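Probable chitinase A (Chromobacterium violaceum, PDB 4TX8) probably hydrolyses internal linkages of chitin as a family 18 endochitinase and carries a family 5/12 carbohydrate-binding module that is expected to hold the polymer. Local coordinates at residues A25-W29 with V40-N44; E31-V37 with A53-G59; S122-L126 with D154-G158. All coordinates share one frame; numbering follows the deposited sequence.

Contact 1: A25-W29 with V40-N44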
# COMPACT_ATOMS: atom_id res chain seq x y z
N ALA A 25 21.53 -2.15 -26.14
CA ALA A 25 20.26 -2.60 -25.60
C ALA A 25 20.13 -4.12 -25.65
O ALA A 25 20.80 -4.78 -26.46
CB ALA A 25 19.10 -1.95 -26.34
N CYS A 26 19.29 -4.67 -24.79
CA CYS A 26 19.04 -6.11 -24.78
C CYS A 26 18.01 -6.47 -25.85
O CYS A 26 17.08 -5.70 -26.10
CB CYS A 26 18.55 -6.57 -23.41
SG CYS A 26 19.79 -6.40 -22.10
N PRO A 27 18.17 -7.64 -26.48
CA PRO A 27 17.19 -8.09 -27.48
C PRO A 27 15.83 -8.34 -26.84
O PRO A 27 15.76 -8.89 -25.74
CB PRO A 27 17.80 -9.40 -28.00
CG PRO A 27 18.69 -9.87 -26.90
CD PRO A 27 19.25 -8.63 -26.28
N GLY A 28 14.77 -7.92 -27.52
CA GLY A 28 13.43 -8.11 -27.00
C GLY A 28 13.06 -9.58 -26.90
O GLY A 28 13.43 -10.37 -27.77
N TRP A 29 12.35 -9.94 -25.84
CA TRP A 29 11.85 -11.30 -25.69
C TRP A 29 10.90 -11.62 -26.83
O TRP A 29 10.07 -10.79 -27.21
CB TRP A 29 11.15 -11.46 -24.33
CG TRP A 29 10.55 -12.80 -24.12
CD1 TRP A 29 11.15 -13.90 -23.57
CD2 TRP A 29 9.21 -13.21 -24.45
NE1 TRP A 29 10.28 -14.95 -23.54
CE2 TRP A 29 9.08 -14.56 -24.07
CE3 TRP A 29 8.12 -12.56 -25.03
CZ2 TRP A 29 7.90 -15.27 -24.26
CZ3 TRP A 29 6.95 -13.27 -25.21
CH2 TRP A 29 6.85 -14.61 -24.83
N VAL A 40 20.00 -12.48 -21.25
CA VAL A 40 19.26 -11.31 -20.82
C VAL A 40 18.42 -10.75 -21.97
O VAL A 40 18.94 -10.48 -23.05
CB VAL A 40 20.20 -10.21 -20.29
CG1 VAL A 40 19.40 -9.04 -19.74
CG2 VAL A 40 21.11 -10.78 -19.22
N VAL A 41 17.13 -10.58 -21.73
CA VAL A 41 16.24 -10.01 -22.74
C VAL A 41 15.54 -8.77 -22.23
O VAL A 41 15.51 -8.51 -21.03
CB VAL A 41 15.18 -11.03 -23.20
CG1 VAL A 41 15.84 -12.28 -23.74
CG2 VAL A 41 14.24 -11.37 -22.05
N SER A 42 14.96 -8.00 -23.15
CA SER A 42 14.17 -6.84 -22.78
C SER A 42 12.68 -7.16 -22.90
O SER A 42 12.24 -7.75 -23.89
CB SER A 42 14.52 -5.63 -23.66
OG SER A 42 13.69 -4.53 -23.36
N TYR A 43 11.91 -6.77 -21.89
CA TYR A 43 10.47 -6.99 -21.89
C TYR A 43 9.80 -5.92 -21.03
O TYR A 43 10.21 -5.69 -19.90
CB TYR A 43 10.14 -8.39 -21.37
CG TYR A 43 8.67 -8.75 -21.49
CD1 TYR A 43 8.13 -9.15 -22.70
CD2 TYR A 43 7.84 -8.68 -20.38
CE1 TYR A 43 6.79 -9.47 -22.81
CE2 TYR A 43 6.50 -9.00 -20.48
CZ TYR A 43 5.98 -9.40 -21.70
OH TYR A 43 4.65 -9.72 -21.80
N ASN A 44 8.77 -5.29 -21.59
CA ASN A 44 8.15 -4.11 -20.98
C ASN A 44 9.19 -3.05 -20.65
O ASN A 44 9.10 -2.37 -19.63
CB ASN A 44 7.36 -4.49 -19.72
CG ASN A 44 6.09 -5.26 -20.03
OD1 ASN A 44 5.65 -5.31 -21.18
ND2 ASN A 44 5.49 -5.85 -19.00
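In the family 5/12 carbohydrate-binding module, the N-terminal residues 25-29 meet strand 40-43, an outer strand of a three-stranded antiparallel sheet, and join it through a single beta bridge between Gly28 and Ser42. Two backbone bonds form it. Ser42 N donates to Pro27 O at 2.9 Å, approaching from above the carbonyl plane, and Trp29 N gives a nearly straight bond (164°) to Ser42 O. Each acceptor also meets a CA-H, Pro27 O that of Val41 and Ser42 O that of Gly28. Beyond the bridge, Cys26 SG lies against Val40 CG1 (3.6 Å) and Cys26 O against Ser42 CB. With CG anti to the backbone N in both residues (chi1 177° and -174°), Trp29 and Tyr43 lie side by side and point the same way, their planes steeply inclined; Trp29 CE3 comes to 4.0 Å from Tyr43 CE1. Val41 CG2 reaches Trp29 CB, near the plane of the indole at its edge. Cys26 is disulfide-bonded to Cys77 and touches the bound N-acetylglucosamine. Trp29 also meets the rings of Tyr35 and Trp71, while the far edge of strand 40-43 pairs with strand 46-50 through Val41 and Tyr48.

Contact 2: E31-V37 with A53-G59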
# COMPACT_ATOMS: atom_id res chain seq x y z
N GLU A 31 8.68 -15.08 -28.84
CA GLU A 31 8.32 -16.48 -28.92
C GLU A 31 9.04 -17.15 -30.09
O GLU A 31 9.34 -16.50 -31.10
CB GLU A 31 6.80 -16.65 -29.05
CG GLU A 31 6.06 -16.29 -27.77
CD GLU A 31 4.65 -16.85 -27.72
OE1 GLU A 31 4.18 -17.15 -26.60
OE2 GLU A 31 4.02 -16.99 -28.79
N GLY A 32 9.33 -18.43 -29.94
CA GLY A 32 10.04 -19.18 -30.96
C GLY A 32 11.55 -19.12 -30.76
O GLY A 32 12.30 -19.73 -31.52
N THR A 33 11.99 -18.38 -29.75
CA THR A 33 13.41 -18.19 -29.49
C THR A 33 13.95 -19.16 -28.43
O THR A 33 13.31 -19.38 -27.40
CB THR A 33 13.71 -16.75 -29.04
OG1 THR A 33 13.08 -15.83 -29.94
CG2 THR A 33 15.20 -16.48 -29.00
N ALA A 34 15.12 -19.72 -28.69
CA ALA A 34 15.80 -20.58 -27.73
C ALA A 34 16.71 -19.75 -26.83
O ALA A 34 17.56 -19.00 -27.32
CB ALA A 34 16.60 -21.66 -28.44
N TYR A 35 16.52 -19.88 -25.52
CA TYR A 35 17.32 -19.13 -24.56
C TYR A 35 18.20 -20.04 -23.72
O TYR A 35 17.81 -21.17 -23.40
CB TYR A 35 16.41 -18.30 -23.65
CG TYR A 35 15.62 -17.24 -24.39
CD1 TYR A 35 16.24 -16.12 -24.91
CD2 TYR A 35 14.25 -17.38 -24.57
CE1 TYR A 35 15.52 -15.16 -25.60
CE2 TYR A 35 13.52 -16.42 -25.25
CZ TYR A 35 14.16 -15.31 -25.76
OH TYR A 35 13.45 -14.35 -26.44
N LYS A 36 19.38 -19.56 -23.36
CA LYS A 36 20.26 -20.27 -22.44
C LYS A 36 20.21 -19.61 -21.07
O LYS A 36 19.84 -18.45 -20.95
CB LYS A 36 21.70 -20.29 -22.95
CG LYS A 36 21.91 -21.01 -24.27
CD LYS A 36 23.39 -21.07 -24.58
CE LYS A 36 23.66 -21.32 -26.05
NZ LYS A 36 25.06 -20.94 -26.40
N VAL A 37 20.60 -20.36 -20.04
CA VAL A 37 20.71 -19.80 -18.70
C VAL A 37 21.66 -18.60 -18.71
O VAL A 37 22.76 -18.69 -19.25
CB VAL A 37 21.22 -20.85 -17.68
CG1 VAL A 37 21.44 -20.21 -16.32
CG2 VAL A 37 20.25 -22.02 -17.59
N ALA A 53 17.51 -22.97 -19.41
CA ALA A 53 17.67 -23.11 -20.85
C ALA A 53 16.38 -23.66 -21.44
O ALA A 53 15.97 -24.77 -21.11
CB ALA A 53 18.85 -24.01 -21.19
N HIS A 54 15.75 -22.88 -22.30
CA HIS A 54 14.45 -23.26 -22.85
C HIS A 54 14.11 -22.48 -24.10
O HIS A 54 14.76 -21.48 -24.42
CB HIS A 54 13.35 -23.02 -21.82
CG HIS A 54 13.01 -21.57 -21.65
ND1 HIS A 54 13.87 -20.67 -21.07
CD2 HIS A 54 11.91 -20.87 -22.02
CE1 HIS A 54 13.32 -19.47 -21.07
NE2 HIS A 54 12.13 -19.56 -21.65
N THR A 55 13.08 -22.93 -24.79
CA THR A 55 12.52 -22.20 -25.91
C THR A 55 11.16 -21.62 -25.51
O THR A 55 10.36 -22.31 -24.87
CB THR A 55 12.36 -23.10 -27.15
OG1 THR A 55 13.65 -23.41 -27.68
CG2 THR A 55 11.53 -22.41 -28.23
N ALA A 56 10.92 -20.37 -25.86
CA ALA A 56 9.61 -19.77 -25.64
C ALA A 56 8.68 -20.18 -26.77
O ALA A 56 8.50 -19.44 -27.73
CB ALA A 56 9.72 -18.25 -25.56
N TYR A 57 8.12 -21.38 -26.66
CA TYR A 57 7.32 -21.95 -27.74
C TYR A 57 6.13 -21.06 -28.09
O TYR A 57 5.51 -20.46 -27.21
CB TYR A 57 6.82 -23.35 -27.37
CG TYR A 57 7.94 -24.33 -27.07
CD1 TYR A 57 8.76 -24.81 -28.08
CD2 TYR A 57 8.16 -24.78 -25.77
CE1 TYR A 57 9.78 -25.70 -27.81
CE2 TYR A 57 9.19 -25.67 -25.49
CZ TYR A 57 9.99 -26.12 -26.52
OH TYR A 57 11.01 -27.01 -26.25
N VAL A 58 5.84 -20.96 -29.38
CA VAL A 58 4.78 -20.08 -29.87
C VAL A 58 3.42 -20.50 -29.30
O VAL A 58 3.08 -21.68 -29.28
CB VAL A 58 4.73 -20.07 -31.42
CG1 VAL A 58 4.62 -21.49 -31.98
CG2 VAL A 58 3.60 -19.18 -31.92
N GLY A 59 2.67 -19.52 -28.81
CA GLY A 59 1.34 -19.77 -28.27
C GLY A 59 1.31 -20.16 -26.81
O GLY A 59 0.24 -20.35 -26.23
O HOH W 1 6.16 -18.57 -25.08
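Glu31 reaches Gly59 because its CG stands anti to the carbonyl carbon (chi1 -70°) and the chain then runs extended, carrying the carboxylate past one end of a small antiparallel sheet, strands 34-35 and 54-55 of the carbohydrate-binding module. There Gly59 N donates to Glu31 OE2 at 2.9 Å, coming from above the carboxylate plane. The other oxygen, Glu31 OE1, takes a bond from a water that also donates to Tyr57 O, and a further one from Asn61 N, so three donors hold the carboxylate and fix its rotation.

The strands pair at Ala34 with Thr55, non-hydrogen-bonded, and at Tyr35 with His54, hydrogen-bonded in both directions: Tyr35 N meets His54 O nearly head-on, and His54 N returns a more bent bond to Tyr35 O. Beyond them, Ala56 N donates a hydrogen bond to Thr33 O at 3.0 Å. Ala56 is the centre of an inverse gamma turn, and its O accepts from Gly32 N.

On the face carrying Tyr35 and His54, the two rings cross obliquely, with Tyr35 CD2 4.2 Å from His54 CE1. Trp71 meets both of them; Tyr35 OH is hydrogen-bonded to Ala30 N and His54 ND1 to Val52 O. Thr33 CG2 sits over one face of the phenol, toward the rim, whereas at its edge Tyr35 CE2 lies 4.2 Å from Ala56 CB.

Contact 3: S122-L126 with D154-G158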
# COMPACT_ATOMS: atom_id res chain seq x y z
N SER A 122 9.22 -15.48 -6.00
CA SER A 122 9.67 -15.52 -4.62
C SER A 122 9.97 -14.12 -4.10
O SER A 122 10.03 -13.16 -4.87
CB SER A 122 10.93 -16.39 -4.50
OG SER A 122 12.05 -15.71 -5.01
N ALA A 123 10.15 -14.02 -2.79
CA ALA A 123 10.61 -12.78 -2.19
C ALA A 123 12.01 -12.46 -2.70
O ALA A 123 12.73 -13.35 -3.17
CB ALA A 123 10.60 -12.87 -0.67
N PHE A 124 12.40 -11.20 -2.61
CA PHE A 124 13.73 -10.77 -3.03
C PHE A 124 14.30 -9.82 -1.99
O PHE A 124 13.54 -9.18 -1.26
CB PHE A 124 13.67 -10.12 -4.42
CG PHE A 124 12.95 -8.80 -4.45
CD1 PHE A 124 11.56 -8.75 -4.52
CD2 PHE A 124 13.66 -7.61 -4.42
CE1 PHE A 124 10.90 -7.53 -4.54
CE2 PHE A 124 13.00 -6.39 -4.45
CZ PHE A 124 11.62 -6.35 -4.52
N PRO A 125 15.64 -9.74 -1.89
CA PRO A 125 16.29 -8.90 -0.87
C PRO A 125 15.82 -7.44 -0.86
O PRO A 125 15.67 -6.81 -1.90
CB PRO A 125 17.77 -8.98 -1.26
CG PRO A 125 17.89 -10.35 -1.87
CD PRO A 125 16.61 -10.56 -2.63
N LEU A 126 15.59 -6.92 0.35
CA LEU A 126 15.09 -5.56 0.53
C LEU A 126 16.03 -4.51 -0.07
O LEU A 126 15.60 -3.44 -0.48
CB LEU A 126 14.88 -5.28 2.02
CG LEU A 126 14.14 -3.98 2.38
CD1 LEU A 126 12.65 -4.12 2.12
CD2 LEU A 126 14.41 -3.59 3.82
N ASP A 154 11.17 -14.08 5.41
CA ASP A 154 11.31 -15.07 4.35
C ASP A 154 12.80 -15.19 4.01
O ASP A 154 13.44 -14.20 3.67
CB ASP A 154 10.49 -14.67 3.11
CG ASP A 154 10.45 -15.76 2.05
OD1 ASP A 154 11.52 -16.29 1.67
OD2 ASP A 154 9.34 -16.09 1.58
N PRO A 155 13.35 -16.41 4.12
CA PRO A 155 14.79 -16.63 3.93
C PRO A 155 15.31 -16.20 2.56
O PRO A 155 16.50 -15.92 2.42
CB PRO A 155 14.95 -18.15 4.12
CG PRO A 155 13.58 -18.71 3.89
CD PRO A 155 12.64 -17.66 4.41
N ALA A 156 14.43 -16.14 1.56
CA ALA A 156 14.83 -15.69 0.23
C ALA A 156 15.27 -14.22 0.24
O ALA A 156 15.94 -13.76 -0.68
CB ALA A 156 13.69 -15.89 -0.76
N ALA A 157 14.89 -13.49 1.29
CA ALA A 157 15.30 -12.10 1.44
C ALA A 157 16.71 -12.01 2.04
O ALA A 157 17.28 -10.92 2.14
CB ALA A 157 14.32 -11.34 2.31
N GLY A 158 17.25 -13.16 2.43
CA GLY A 158 18.55 -13.21 3.07
C GLY A 158 18.41 -13.47 4.56
O GLY A 158 17.33 -13.80 5.03
O HOH W 2 9.79 -16.34 -1.13
O HOH W 3 16.79 -8.26 2.62
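The carboxylate of Asp154 lies with one face under the methyl of Ala123, Ala123 CB standing 4.0 Å from Asp154 CG, almost directly above it, while at its rim OD1 is turned back to its own chain and OD2 to a water. This contact belongs to the TIM barrel of the family 18 hydrolase: residues 122-126, in the loop between strands 108-114 and 135-143, pack against the 3-10 turn 155-157 that precedes helix 160-171. Asp154 forms an Asx turn at the head of that 3-10 turn, its OD1 accepting from Ala156 N at 2.9 Å through the anti lone pair, the one directed away from OD2. With CG anti to the backbone N (chi1 -172°), the carboxylate turns a face to the Ala123 methyl.

No direct hydrogen bond joins the two segments; two waters make the polar links. One accepts from Ala123 N and donates to Asp154 OD2 (2.8 Å), so OD2 as well as OD1 has a hydrogen-bonding partner. Between the waters, carbon atoms pack on carbonyl oxygens. Ala156 CB faces Ala123 O at 3.6 Å, and the Pro125 ring lays one face over both carbonyl oxygens, Ala156 O and Ala157 O, with Pro125 CD 3.8 Å from Ala156 O and Pro125 CB close to Ala157 O.

The flanking side chains pack into the barrel. Phe124 turns away from the 3-10 turn to meet Trp113 edge-to-face and to form a cation-pi pair with Arg403, while Leu126 packs on helix 160-171. Trp113 is shared, since it also touches Ala157 and its NE1 is hydrogen-bonded to Phe124 O. The second water closes the other end of the contact, accepting from Leu126 N at 2.9 Å and donating to Ala157 O at 2.7 Å.

How the contacts relate
Contacts 1 and 2 both belong to the small carbohydrate-binding module, and their segments alternate along the chain. Their centres are 13 Å apart, and their side chains meet directly: Val41 CG1 lies 3.4 Å from Tyr35 CE1, and Trp29 CZ2 packs 3.7 Å from Ala56 CB. Contact 1 is the one next to the bound N-acetylglucosamine, about 4 Å from the Cys26 side chain, whereas the Tyr35 side chain in contact 2 is about 14 Å from that sugar. Contact 3 follows later in the chain and belongs to the hydrolase barrel; its nearest atoms are about 15 Å from either of the others, and it lies away from the bound metals and the sugar.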